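PDB 5X2H: CRISPR-associated endonuclease Cas9 from Campylobacter jejuni subsp. jejuni serotype O:2, which uses a guide RNA to recognise complementary target DNA and cuts its two strands with separate RuvC-like and HNH nuclease domains. Local coordinates for residues 53-56 with 57-60; 461-464 with 465-469. All coordinates share one frame; numbering follows the deposited sequence.

Contact 1 (53-56 with 57-60); sequences PRRL and ARSA. With nucleotides of chain B.
Arg54, Arg55 and Arg58 form the RNA-gripping face of the arginine-rich bridge helix of Cas9, near the start of helix 51-82. Arg54 and Arg58 lie one turn apart: NH1 of Arg58 sits over the centre of one face of the Arg54 guanidinium, 3.8 Å from Arg54 NH1, with the two planes turned 64° against each other. On the opposite face of Arg54 lies the base of G70 of chain B, its C8 offset toward the rim, and the outstretched chain carries Arg54 NE to OP1 of C69 of chain B in a 2.7 Å hydrogen bond. The surrounding phosphates probably offset the charge of the two guanidinium groups. A water donates to OP1 of G14 of chain B at 2.6 Å and accepts weak bonds from NH1 of both Arg54 and Arg58, while Arg58 NH2 also makes a salt bridge to a further RNA phosphate.

Arg55 turns to the same G14 phosphate: a bend at chi3 (72°) brings its NH2 to G14 OP2 at 2.6 Å, and N7 of the G14 base lies over a face of the Arg55 guanidinium. The Arg55 CA packs over a face of the Arg58 guanidinium. The backbone carrying these groups keeps ordinary i to i+4 helical bonds, Ser59 N to Arg55 O being 2.8 Å. Such rows of arginines clasping guide-RNA phosphates characterise the Cas9 bridge helix.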
loop_
_atom_site.group_PDB
_atom_site.type_symbol
_atom_site.label_atom_id
_atom_site.label_comp_id
_atom_site.label_asym_id
_atom_site.label_seq_id
_atom_site.Cartn_x
_atom_site.Cartn_y
_atom_site.Cartn_z
ATOM N N PRO A 53 -0.565 3.613 4.642
ATOM C CA PRO A 53 -0.809 3.688 6.092
ATOM C C PRO A 53 -1.397 2.413 6.658
ATOM O O PRO A 53 -1.122 2.072 7.815
ATOM C CB PRO A 53 -1.785 4.870 6.227
ATOM C CG PRO A 53 -1.656 5.632 4.942
ATOM C CD PRO A 53 -1.390 4.594 3.910
ATOM N N ARG A 54 -2.208 1.700 5.876
ATOM C CA ARG A 54 -2.716 0.410 6.326
ATOM C C ARG A 54 -1.579 -0.586 6.515
ATOM O O ARG A 54 -1.575 -1.355 7.483
ATOM C CB ARG A 54 -3.743 -0.118 5.328
ATOM C CG ARG A 54 -4.346 -1.462 5.684
ATOM C CD ARG A 54 -5.546 -1.750 4.798
ATOM N NE ARG A 54 -5.995 -3.136 4.870
ATOM C CZ ARG A 54 -5.694 -4.063 3.967
ATOM N NH1 ARG A 54 -4.940 -3.749 2.923
ATOM N NH2 ARG A 54 -6.147 -5.300 4.109
ATOM N N ARG A 55 -0.597 -0.564 5.610
ATOM C CA ARG A 55 0.540 -1.473 5.708
ATOM C C ARG A 55 1.425 -1.137 6.903
ATOM O O ARG A 55 1.875 -2.039 7.621
ATOM C CB ARG A 55 1.349 -1.432 4.411
ATOM C CG ARG A 55 2.498 -2.424 4.369
ATOM C CD ARG A 55 3.141 -2.499 2.990
ATOM N NE ARG A 55 3.931 -1.313 2.669
ATOM C CZ ARG A 55 3.629 -0.449 1.704
ATOM N NH1 ARG A 55 4.411 0.599 1.485
ATOM N NH2 ARG A 55 2.549 -0.632 0.954
ATOM N N LEU A 56 1.692 0.153 7.130
ATOM C CA LEU A 56 2.544 0.540 8.251
ATOM C C LEU A 56 1.918 0.139 9.578
ATOM O O LEU A 56 2.598 -0.413 10.451
ATOM C CB LEU A 56 2.815 2.043 8.216
ATOM C CG LEU A 56 3.662 2.545 7.046
ATOM C CD1 LEU A 56 3.722 4.063 7.028
ATOM C CD2 LEU A 56 5.061 1.953 7.102
ATOM N N ALA A 57 0.619 0.393 9.742
ATOM C CA ALA A 57 -0.062 -0.026 10.961
ATOM C C ALA A 57 -0.103 -1.542 11.083
ATOM O O ALA A 57 -0.008 -2.072 12.193
ATOM C CB ALA A 57 -1.477 0.548 11.001
ATOM N N ARG A 58 -0.243 -2.253 9.960
ATOM C CA ARG A 58 -0.262 -3.711 10.008
ATOM C C ARG A 58 1.088 -4.257 10.458
ATOM O O ARG A 58 1.156 -5.112 11.347
ATOM C CB ARG A 58 -0.653 -4.279 8.640
ATOM C CG ARG A 58 -0.580 -5.803 8.555
ATOM C CD ARG A 58 -1.244 -6.352 7.287
ATOM N NE ARG A 58 -0.534 -5.963 6.071
ATOM C CZ ARG A 58 -0.988 -5.088 5.178
ATOM N NH1 ARG A 58 -2.168 -4.507 5.349
ATOM N NH2 ARG A 58 -0.260 -4.802 4.107
ATOM N N SER A 59 2.174 -3.766 9.857
ATOM C CA SER A 59 3.506 -4.222 10.240
ATOM C C SER A 59 3.807 -3.896 11.698
ATOM O O SER A 59 4.468 -4.679 12.389
ATOM C CB SER A 59 4.559 -3.595 9.326
ATOM O OG SER A 59 4.436 -4.069 7.997
ATOM N N ALA A 60 3.324 -2.747 12.184
ATOM C CA ALA A 60 3.588 -2.361 13.567
ATOM C C ALA A 60 2.843 -3.258 14.546
ATOM O O ALA A 60 3.391 -3.631 15.589
ATOM C CB ALA A 60 3.212 -0.894 13.788
ATOM P P G B 70 -9.087 2.109 4.575
ATOM O OP1 G B 70 -9.415 3.450 4.023
ATOM O OP2 G B 70 -10.181 1.193 4.979
ATOM O "O5'" G B 70 -8.190 1.349 3.504
ATOM C "C5'" G B 70 -7.062 1.985 2.924
ATOM C "C4'" G B 70 -6.536 1.219 1.736
ATOM O "O4'" G B 70 -6.088 -0.102 2.144
ATOM C "C3'" G B 70 -7.532 0.930 0.625
ATOM O "O3'" G B 70 -7.781 2.045 -0.214
ATOM C "C2'" G B 70 -6.882 -0.247 -0.085
ATOM O "O2'" G B 70 -5.790 0.187 -0.880
ATOM C "C1'" G B 70 -6.329 -1.031 1.105
ATOM N N9 G B 70 -7.318 -2.013 1.579
ATOM C C8 G B 70 -8.131 -1.902 2.678
ATOM N N7 G B 70 -8.926 -2.922 2.829
ATOM C C5 G B 70 -8.628 -3.749 1.755
ATOM C C6 G B 70 -9.172 -5.008 1.384
ATOM O O6 G B 70 -10.053 -5.663 1.952
ATOM N N1 G B 70 -8.583 -5.501 0.225
ATOM C C2 G B 70 -7.598 -4.868 -0.492
ATOM N N2 G B 70 -7.160 -5.513 -1.588
ATOM N N3 G B 70 -7.083 -3.692 -0.160
ATOM C C4 G B 70 -7.642 -3.197 0.966
ATOM P P G B 14 -0.188 -3.492 0.522
ATOM O OP1 G B 14 -1.512 -3.910 1.044
ATOM O OP2 G B 14 0.471 -2.273 1.059
ATOM O "O5'" G B 14 0.826 -4.710 0.701
ATOM C "C5'" G B 14 0.406 -6.035 0.415
ATOM C "C4'" G B 14 1.545 -7.026 0.424
ATOM O "O4'" G B 14 2.622 -6.600 -0.450
ATOM C "C3'" G B 14 2.250 -7.265 1.744
ATOM O "O3'" G B 14 1.499 -8.042 2.657
ATOM C "C2'" G B 14 3.536 -7.938 1.287
ATOM O "O2'" G B 14 3.291 -9.289 0.920
ATOM C "C1'" G B 14 3.843 -7.148 0.015
ATOM N N9 G B 14 4.819 -6.071 0.272
ATOM C C8 G B 14 4.612 -4.715 0.353
ATOM N N7 G B 14 5.711 -4.050 0.603
ATOM C C5 G B 14 6.698 -5.024 0.698
ATOM C C6 G B 14 8.091 -4.918 0.955
ATOM O O6 G B 14 8.770 -3.907 1.158
ATOM N N1 G B 14 8.715 -6.160 0.960
ATOM C C2 G B 14 8.087 -7.357 0.747
ATOM N N2 G B 14 8.872 -8.441 0.794
ATOM N N3 G B 14 6.790 -7.475 0.511
ATOM C C4 G B 14 6.162 -6.277 0.499
ATOM P P C B 69 -7.292 -2.759 8.284
ATOM O OP1 C B 69 -7.745 -3.297 6.976
ATOM O OP2 C B 69 -5.913 -3.043 8.760
ATOM O "O5'" C B 69 -7.473 -1.180 8.247
ATOM C "C5'" C B 69 -8.749 -0.598 8.004
ATOM C "C4'" C B 69 -8.633 0.870 7.677
ATOM O "O4'" C B 69 -8.194 1.591 8.860
ATOM C "C3'" C B 69 -7.632 1.208 6.575
ATOM O "O3'" C B 69 -8.107 2.329 5.829
ATOM C "C2'" C B 69 -6.386 1.602 7.362
ATOM O "O2'" C B 69 -5.493 2.447 6.670
ATOM C "C1'" C B 69 -6.996 2.290 8.579
ATOM N N1 C B 69 -6.154 2.234 9.783
ATOM C C2 C B 69 -5.570 3.409 10.267
ATOM O O2 C B 69 -5.767 4.469 9.655
ATOM N N3 C B 69 -4.799 3.355 11.382
ATOM C C4 C B 69 -4.608 2.189 12.004
ATOM N N4 C B 69 -3.845 2.179 13.099
ATOM C C5 C B 69 -5.199 0.979 11.538
ATOM C C6 C B 69 -5.960 1.047 10.435
HETATM O O HOH W 1 -2.242 -2.236 2.842
#

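Contact 2 (461-464 with 465-469); sequences AIKE and YRKVL. With nucleotides of chain B.
Lys463 and Lys467, one turn apart on helix 456-476, bring their side chains together at the ends, with Lys467 NZ 4.2 Å from Lys463 CE, yet each ammonium serves a different RNA group. Lys463 bends at chi2 (-111°) and again at chi4, curling its chain along the phosphates: CG lies 3.1 Å from OP2 of G73 of chain B, and NZ makes weak bonds to both OP1 and OP2 of G72 of chain B. Lys467 NZ instead forms a salt bridge to another RNA phosphate. Glu464 OE1 stands 4.3 Å from Lys467 NZ, beyond a salt bridge; the firmer partner of this buried carboxylate is Arg36, which meets its OE2.

Arg466, extended from CG to NE, reaches toward the RNA and presents a guanidinium edge to U74 of chain B, whose phosphorus lies in its plane. Two nearly straight bonds make this a bidentate grip, Arg466 NH1 to U74 OP2 at 3.0 Å and Arg466 NH2 to U74 OP1 at 2.8 Å, while NH1 also bonds weakly to OP1 of G73. The carbonyl of Leu441 receives NE, which probably helps to fix the rotation of the group.

Tyr465 projects from the side of the helix that faces the protein. Its CB rests 3.5 Å from Ile462 O, and its ring lies edge-to-face with Phe13, with OH hydrogen-bonded to Thr502 OG1. Val468 CG2 packs 3.2 Å from Glu464 O, its side chain touching Phe13 and Trp22. Polar and apolar sides of one amphipathic helix therefore divide the work: it packs against the RNase H-like sheet of the RuvC domain and offers basic residues to consecutive guide-RNA phosphates.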
loop_
_atom_site.group_PDB
_atom_site.type_symbol
_atom_site.label_atom_id
_atom_site.label_comp_id
_atom_site.label_asym_id
_atom_site.label_seq_id
_atom_site.Cartn_x
_atom_site.Cartn_y
_atom_site.Cartn_z
ATOM N N ALA A 461 -8.546 4.560 -10.951
ATOM C CA ALA A 461 -8.858 5.282 -12.179
ATOM C C ALA A 461 -9.491 4.368 -13.218
ATOM O O ALA A 461 -10.425 4.770 -13.921
ATOM C CB ALA A 461 -7.591 5.930 -12.737
ATOM N N ILE A 462 -8.994 3.136 -13.333
ATOM C CA ILE A 462 -9.551 2.198 -14.301
ATOM C C ILE A 462 -10.975 1.821 -13.917
ATOM O O ILE A 462 -11.848 1.673 -14.780
ATOM C CB ILE A 462 -8.644 0.961 -14.417
ATOM C CG1 ILE A 462 -7.247 1.378 -14.875
ATOM C CG2 ILE A 462 -9.243 -0.060 -15.374
ATOM C CD1 ILE A 462 -6.275 0.226 -14.991
ATOM N N LYS A 463 -11.233 1.671 -12.617
ATOM C CA LYS A 463 -12.577 1.338 -12.157
ATOM C C LYS A 463 -13.574 2.421 -12.553
ATOM O O LYS A 463 -14.637 2.127 -13.114
ATOM C CB LYS A 463 -12.564 1.131 -10.642
ATOM C CG LYS A 463 -13.926 1.174 -9.979
ATOM C CD LYS A 463 -14.064 2.416 -9.115
ATOM C CE LYS A 463 -15.122 2.233 -8.041
ATOM N NZ LYS A 463 -14.545 2.470 -6.691
ATOM N N GLU A 464 -13.237 3.684 -12.283
ATOM C CA GLU A 464 -14.131 4.780 -12.639
ATOM C C GLU A 464 -14.260 4.934 -14.147
ATOM O O GLU A 464 -15.309 5.371 -14.634
ATOM C CB GLU A 464 -13.644 6.085 -12.007
ATOM C CG GLU A 464 -13.798 6.137 -10.495
ATOM C CD GLU A 464 -15.253 6.157 -10.052
ATOM O OE1 GLU A 464 -15.556 5.597 -8.977
ATOM O OE2 GLU A 464 -16.094 6.729 -10.778
ATOM N N TYR A 465 -13.214 4.590 -14.902
ATOM C CA TYR A 465 -13.344 4.579 -16.354
ATOM C C TYR A 465 -14.359 3.537 -16.802
ATOM O O TYR A 465 -15.204 3.815 -17.661
ATOM C CB TYR A 465 -11.986 4.322 -17.007
ATOM C CG TYR A 465 -12.078 3.869 -18.448
ATOM C CD1 TYR A 465 -12.402 4.765 -19.462
ATOM C CD2 TYR A 465 -11.837 2.545 -18.797
ATOM C CE1 TYR A 465 -12.489 4.353 -20.783
ATOM C CE2 TYR A 465 -11.921 2.123 -20.113
ATOM C CZ TYR A 465 -12.245 3.030 -21.102
ATOM O OH TYR A 465 -12.326 2.611 -22.413
ATOM N N ARG A 466 -14.299 2.337 -16.221
ATOM C CA ARG A 466 -15.240 1.287 -16.594
ATOM C C ARG A 466 -16.669 1.666 -16.227
ATOM O O ARG A 466 -17.595 1.463 -17.020
ATOM C CB ARG A 466 -14.849 -0.033 -15.927
ATOM C CG ARG A 466 -15.945 -1.081 -15.973
ATOM C CD ARG A 466 -15.490 -2.406 -15.395
ATOM N NE ARG A 466 -16.553 -3.406 -15.461
ATOM C CZ ARG A 466 -17.418 -3.639 -14.480
ATOM N NH1 ARG A 466 -17.342 -2.948 -13.350
ATOM N NH2 ARG A 466 -18.357 -4.564 -14.625
ATOM N N LYS A 467 -16.863 2.222 -15.029
ATOM C CA LYS A 467 -18.206 2.581 -14.586
ATOM C C LYS A 467 -18.826 3.630 -15.498
ATOM O O LYS A 467 -19.993 3.510 -15.890
ATOM C CB LYS A 467 -18.163 3.077 -13.141
ATOM C CG LYS A 467 -19.502 3.578 -12.618
ATOM C CD LYS A 467 -19.403 4.025 -11.165
ATOM C CE LYS A 467 -19.005 2.874 -10.258
ATOM N NZ LYS A 467 -19.117 3.239 -8.824
ATOM N N VAL A 468 -18.057 4.659 -15.860
ATOM C CA VAL A 468 -18.580 5.708 -16.730
ATOM C C VAL A 468 -18.839 5.166 -18.129
ATOM O O VAL A 468 -19.870 5.467 -18.743
ATOM C CB VAL A 468 -17.617 6.909 -16.754
ATOM C CG1 VAL A 468 -18.059 7.927 -17.795
ATOM C CG2 VAL A 468 -17.548 7.556 -15.382
ATOM N N LEU A 469 -17.917 4.357 -18.655
ATOM C CA LEU A 469 -18.091 3.799 -19.994
ATOM C C LEU A 469 -19.314 2.893 -20.058
ATOM O O LEU A 469 -20.137 3.005 -20.974
ATOM C CB LEU A 469 -16.834 3.035 -20.416
ATOM C CG LEU A 469 -16.962 2.153 -21.665
ATOM C CD1 LEU A 469 -17.268 2.983 -22.907
ATOM C CD2 LEU A 469 -15.709 1.319 -21.873
ATOM P P U B 74 -19.974 -4.851 -11.488
ATOM O OP1 U B 74 -20.402 -5.292 -12.840
ATOM O OP2 U B 74 -19.432 -3.481 -11.313
ATOM O "O5'" U B 74 -21.200 -5.026 -10.484
ATOM C "C5'" U B 74 -21.894 -6.261 -10.380
ATOM C "C4'" U B 74 -22.755 -6.313 -9.141
ATOM O "O4'" U B 74 -21.936 -6.112 -7.962
ATOM C "C3'" U B 74 -23.837 -5.248 -9.030
ATOM O "O3'" U B 74 -25.006 -5.589 -9.758
ATOM C "C2'" U B 74 -24.075 -5.158 -7.526
ATOM O "O2'" U B 74 -24.963 -6.178 -7.093
ATOM C "C1'" U B 74 -22.683 -5.454 -6.961
ATOM N N1 U B 74 -21.961 -4.232 -6.536
ATOM C C2 U B 74 -22.242 -3.736 -5.277
ATOM O O2 U B 74 -23.050 -4.255 -4.529
ATOM N N3 U B 74 -21.544 -2.607 -4.924
ATOM C C4 U B 74 -20.610 -1.938 -5.687
ATOM O O4 U B 74 -20.064 -0.930 -5.234
ATOM C C5 U B 74 -20.373 -2.516 -6.977
ATOM C C6 U B 74 -21.039 -3.614 -7.347
ATOM P P G B 72 -11.366 0.446 -6.151
ATOM O OP1 G B 72 -11.374 1.422 -7.269
ATOM O OP2 G B 72 -12.174 0.709 -4.938
ATOM O "O5'" G B 72 -11.823 -0.981 -6.707
ATOM C "C5'" G B 72 -11.145 -1.603 -7.787
ATOM C "C4'" G B 72 -11.562 -3.045 -7.953
ATOM O "O4'" G B 72 -11.298 -3.785 -6.729
ATOM C "C3'" G B 72 -13.040 -3.295 -8.210
ATOM O "O3'" G B 72 -13.427 -3.062 -9.550
ATOM C "C2'" G B 72 -13.204 -4.742 -7.770
ATOM O "O2'" G B 72 -12.675 -5.625 -8.747
ATOM C "C1'" G B 72 -12.289 -4.778 -6.546
ATOM N N9 G B 72 -13.040 -4.473 -5.314
ATOM C C8 G B 72 -12.915 -3.366 -4.507
ATOM N N7 G B 72 -13.736 -3.381 -3.494
ATOM C C5 G B 72 -14.453 -4.560 -3.640
ATOM C C6 G B 72 -15.488 -5.119 -2.845
ATOM O O6 G B 72 -15.997 -4.673 -1.811
ATOM N N1 G B 72 -15.933 -6.334 -3.362
ATOM C C2 G B 72 -15.447 -6.938 -4.495
ATOM N N2 G B 72 -16.010 -8.108 -4.831
ATOM N N3 G B 72 -14.484 -6.426 -5.245
ATOM C C4 G B 72 -14.035 -5.247 -4.762
ATOM P P G B 73 -14.909 -2.535 -9.876
ATOM O OP1 G B 73 -14.982 -2.271 -11.335
ATOM O OP2 G B 73 -15.246 -1.463 -8.906
ATOM O "O5'" G B 73 -15.851 -3.774 -9.535
ATOM C "C5'" G B 73 -15.834 -4.950 -10.328
ATOM C "C4'" G B 73 -16.738 -6.011 -9.754
ATOM O "O4'" G B 73 -16.392 -6.244 -8.365
ATOM C "C3'" G B 73 -18.223 -5.683 -9.713
ATOM O "O3'" G B 73 -18.873 -5.896 -10.955
ATOM C "C2'" G B 73 -18.732 -6.590 -8.599
ATOM O "O2'" G B 73 -18.903 -7.916 -9.073
ATOM C "C1'" G B 73 -17.550 -6.574 -7.629
ATOM N N9 G B 73 -17.730 -5.581 -6.552
ATOM C C8 G B 73 -17.097 -4.370 -6.421
ATOM N N7 G B 73 -17.471 -3.716 -5.357
ATOM C C5 G B 73 -18.407 -4.543 -4.751
ATOM C C6 G B 73 -19.163 -4.368 -3.561
ATOM O O6 G B 73 -19.153 -3.411 -2.779
ATOM N N1 G B 73 -19.994 -5.457 -3.312
ATOM C C2 G B 73 -20.089 -6.573 -4.108
ATOM N N2 G B 73 -20.947 -7.522 -3.708
ATOM N N3 G B 73 -19.392 -6.744 -5.217
ATOM C C4 G B 73 -18.577 -5.699 -5.477
#

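Contacts 1 and 2 lie on separate helices, 51-82 and 456-476, with centres 29 Å apart and nearest atoms about 15 Å apart, so they do not touch. The RNA of chain B joins them: contact 1 holds C69 and G70, and contact 2 takes up the same run at G72, G73 and U74, while contact 1 additionally reaches G14. Only contact 2 approaches the RuvC metal site, the Tyr465 side chain being about 10 Å from that of Asp14 and about 11 Å from that of Glu485, both predicted magnesium ligands. Contact 1 lies away from that site. Together they fasten one stretch of RNA to both the bridge helix and the RuvC domain.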